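Local structure of sialidase B (Streptococcus pneumoniae TIGR4, 4XJ8) at residues Gly51-Lys56 and Gly144-Thr149. The protein hydrolyses the alpha-(2->3)-, alpha-(2->6)- and alpha-(2->8)-glycosidic linkages of terminal sialic acids in oligosaccharides, glycoproteins and glycolipids. The protein carries 1 engineered substitution. Numbering follows the deposited sequence.
Sequences GLSNSK and GIDKAT
Asp146 reaches across to residues 54-56 and takes the backbone N-H of Ser55 on the syn side of OD1, 2.6 Å from N to OD1 and 20° out of the carboxylate plane. Its CG sits between its own backbone N and carbonyl carbon (chi1 63°), which swings the carboxylate over to Ser55. The Asn54 amide crosses this side chain at about a right angle, its plane turned 62° from the carboxylate. Asn54 OD1 accepts from Lys56 N, 3.2 Å away, closing an Asx turn, while ND2 bonds to Asn143 O. Lys56 runs past Asp146 in the opposite direction, and bends at chi3 and chi4 bring its NZ to Gly144 O at 2.9 Å. Asp146 and Lys147 both face Ser53 in a classic beta bulge: Ser53 O accepts from Asp146 N at 2.9 Å and Lys147 N at 3.3 Å. Beyond it the antiparallel pairing runs on through Leu52 with Ala148 and Gly51 with Thr149. Leu52 lays CD2 against Ala148 CB (3.7 Å) and CB against Ile145 CD1 (3.9 Å), on the face where Leu27 also touches it. On the other face Lys147 CB and CG lie against the hydroxyls of Ser53 and Ser55, both bonded to Asn154 O, before the chain bends and its ammonium leads away. The pair lies in the six-strand antiparallel sheet of the concanavalin-like N-terminal domain, away from the catalytic site. The bulge thus puts two N-H groups on Ser53 O, and the Asp146 carboxylate takes the next one, of Ser55, in place of a main-chain carbonyl; Lys56 NZ, 5.1 Å from Asp146 OD2, probably helps to stabilise that negative charge without forming an ion pair.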
loop_
_atom_site.group_PDB
_atom_site.type_symbol
_atom_site.label_atom_id
_atom_site.label_comp_id
_atom_site.label_asym_id
_atom_site.label_seq_id
_atom_site.Cartn_x
_atom_site.Cartn_y
_atom_site.Cartn_z
ATOM N N GLY A 51 -0.463 30.028 13.524
ATOM C CA GLY A 51 0.139 31.038 12.679
ATOM C C GLY A 51 0.920 32.146 13.372
ATOM O O GLY A 51 0.482 32.699 14.384
ATOM N N LEU A 52 2.090 32.458 12.822
ATOM C CA LEU A 52 2.743 33.736 13.070
ATOM C C LEU A 52 2.539 34.614 11.837
ATOM O O LEU A 52 2.603 34.117 10.719
ATOM C CB LEU A 52 4.240 33.540 13.294
ATOM C CG LEU A 52 4.632 32.729 14.517
ATOM C CD1 LEU A 52 6.125 32.810 14.677
ATOM C CD2 LEU A 52 3.911 33.259 15.740
ATOM N N SER A 53 2.299 35.909 12.013
ATOM C CA SER A 53 2.113 36.765 10.841
ATOM C C SER A 53 2.526 38.204 11.033
ATOM O O SER A 53 2.820 38.647 12.139
ATOM C CB SER A 53 0.652 36.758 10.384
ATOM O OG SER A 53 -0.139 37.610 11.194
ATOM N N ASN A 54 2.531 38.923 9.919
ATOM C CA ASN A 54 2.627 40.364 9.921
ATOM C C ASN A 54 1.265 40.878 9.501
ATOM O O ASN A 54 0.891 40.773 8.338
ATOM C CB ASN A 54 3.704 40.817 8.948
ATOM C CG ASN A 54 3.973 42.305 9.018
ATOM O OD1 ASN A 54 3.097 43.097 9.373
ATOM N ND2 ASN A 54 5.192 42.696 8.663
ATOM N N SER A 55 0.518 41.425 10.452
ATOM C CA SER A 55 -0.874 41.777 10.205
ATOM C C SER A 55 -1.034 43.196 9.691
ATOM O O SER A 55 -2.136 43.602 9.322
ATOM C CB SER A 55 -1.702 41.606 11.474
ATOM O OG SER A 55 -1.746 40.249 11.851
ATOM N N LYS A 56 0.059 43.949 9.673
ATOM C CA LYS A 56 0.009 45.341 9.242
ATOM C C LYS A 56 -0.174 45.479 7.713
ATOM O O LYS A 56 0.277 44.630 6.934
ATOM C CB LYS A 56 1.247 46.095 9.743
ATOM C CG LYS A 56 1.400 46.099 11.264
ATOM C CD LYS A 56 2.682 46.809 11.704
ATOM C CE LYS A 56 3.915 46.319 10.920
ATOM N NZ LYS A 56 4.736 45.321 11.671
ATOM N N GLY A 144 8.614 42.078 10.531
ATOM C CA GLY A 144 7.425 42.814 10.927
ATOM C C GLY A 144 6.367 41.976 11.617
ATOM O O GLY A 144 5.241 42.434 11.801
ATOM N N ILE A 145 6.721 40.753 11.999
ATOM C CA ILE A 145 5.786 39.886 12.712
ATOM C C ILE A 145 5.203 40.549 13.964
ATOM O O ILE A 145 5.940 41.085 14.794
ATOM C CB ILE A 145 6.440 38.535 13.076
ATOM C CG1 ILE A 145 6.390 37.592 11.877
ATOM C CG2 ILE A 145 5.726 37.868 14.248
ATOM C CD1 ILE A 145 6.833 36.200 12.218
ATOM N N ASP A 146 3.879 40.501 14.086
ATOM C CA ASP A 146 3.159 41.147 15.181
ATOM C C ASP A 146 1.992 40.314 15.736
ATOM O O ASP A 146 1.267 40.780 16.610
ATOM C CB ASP A 146 2.578 42.457 14.677
ATOM C CG ASP A 146 1.561 42.236 13.572
ATOM O OD1 ASP A 146 1.731 41.279 12.790
ATOM O OD2 ASP A 146 0.580 42.998 13.488
ATOM N N LYS A 147 1.787 39.104 15.221
ATOM C CA LYS A 147 0.632 38.303 15.621
ATOM C C LYS A 147 0.924 36.799 15.670
ATOM O O LYS A 147 1.522 36.229 14.750
ATOM C CB LYS A 147 -0.561 38.547 14.683
ATOM C CG LYS A 147 -1.187 39.929 14.751
ATOM C CD LYS A 147 -1.905 40.157 16.068
ATOM C CE LYS A 147 -2.580 41.518 16.091
ATOM N NZ LYS A 147 -3.286 41.750 17.381
ATOM N N ALA A 148 0.490 36.172 16.759
ATOM C CA ALA A 148 0.526 34.730 16.900
ATOM C C ALA A 148 -0.918 34.286 17.016
ATOM O O ALA A 148 -1.669 34.821 17.836
ATOM C CB ALA A 148 1.304 34.326 18.133
ATOM N N THR A 149 -1.308 33.311 16.196
ATOM C CA THR A 149 -2.717 32.993 16.048
ATOM C C THR A 149 -2.994 31.497 15.972
ATOM O O THR A 149 -2.297 30.749 15.281
ATOM C CB THR A 149 -3.308 33.712 14.813
ATOM O OG1 THR A 149 -2.753 35.029 14.725
ATOM C CG2 THR A 149 -4.815 33.825 14.922
#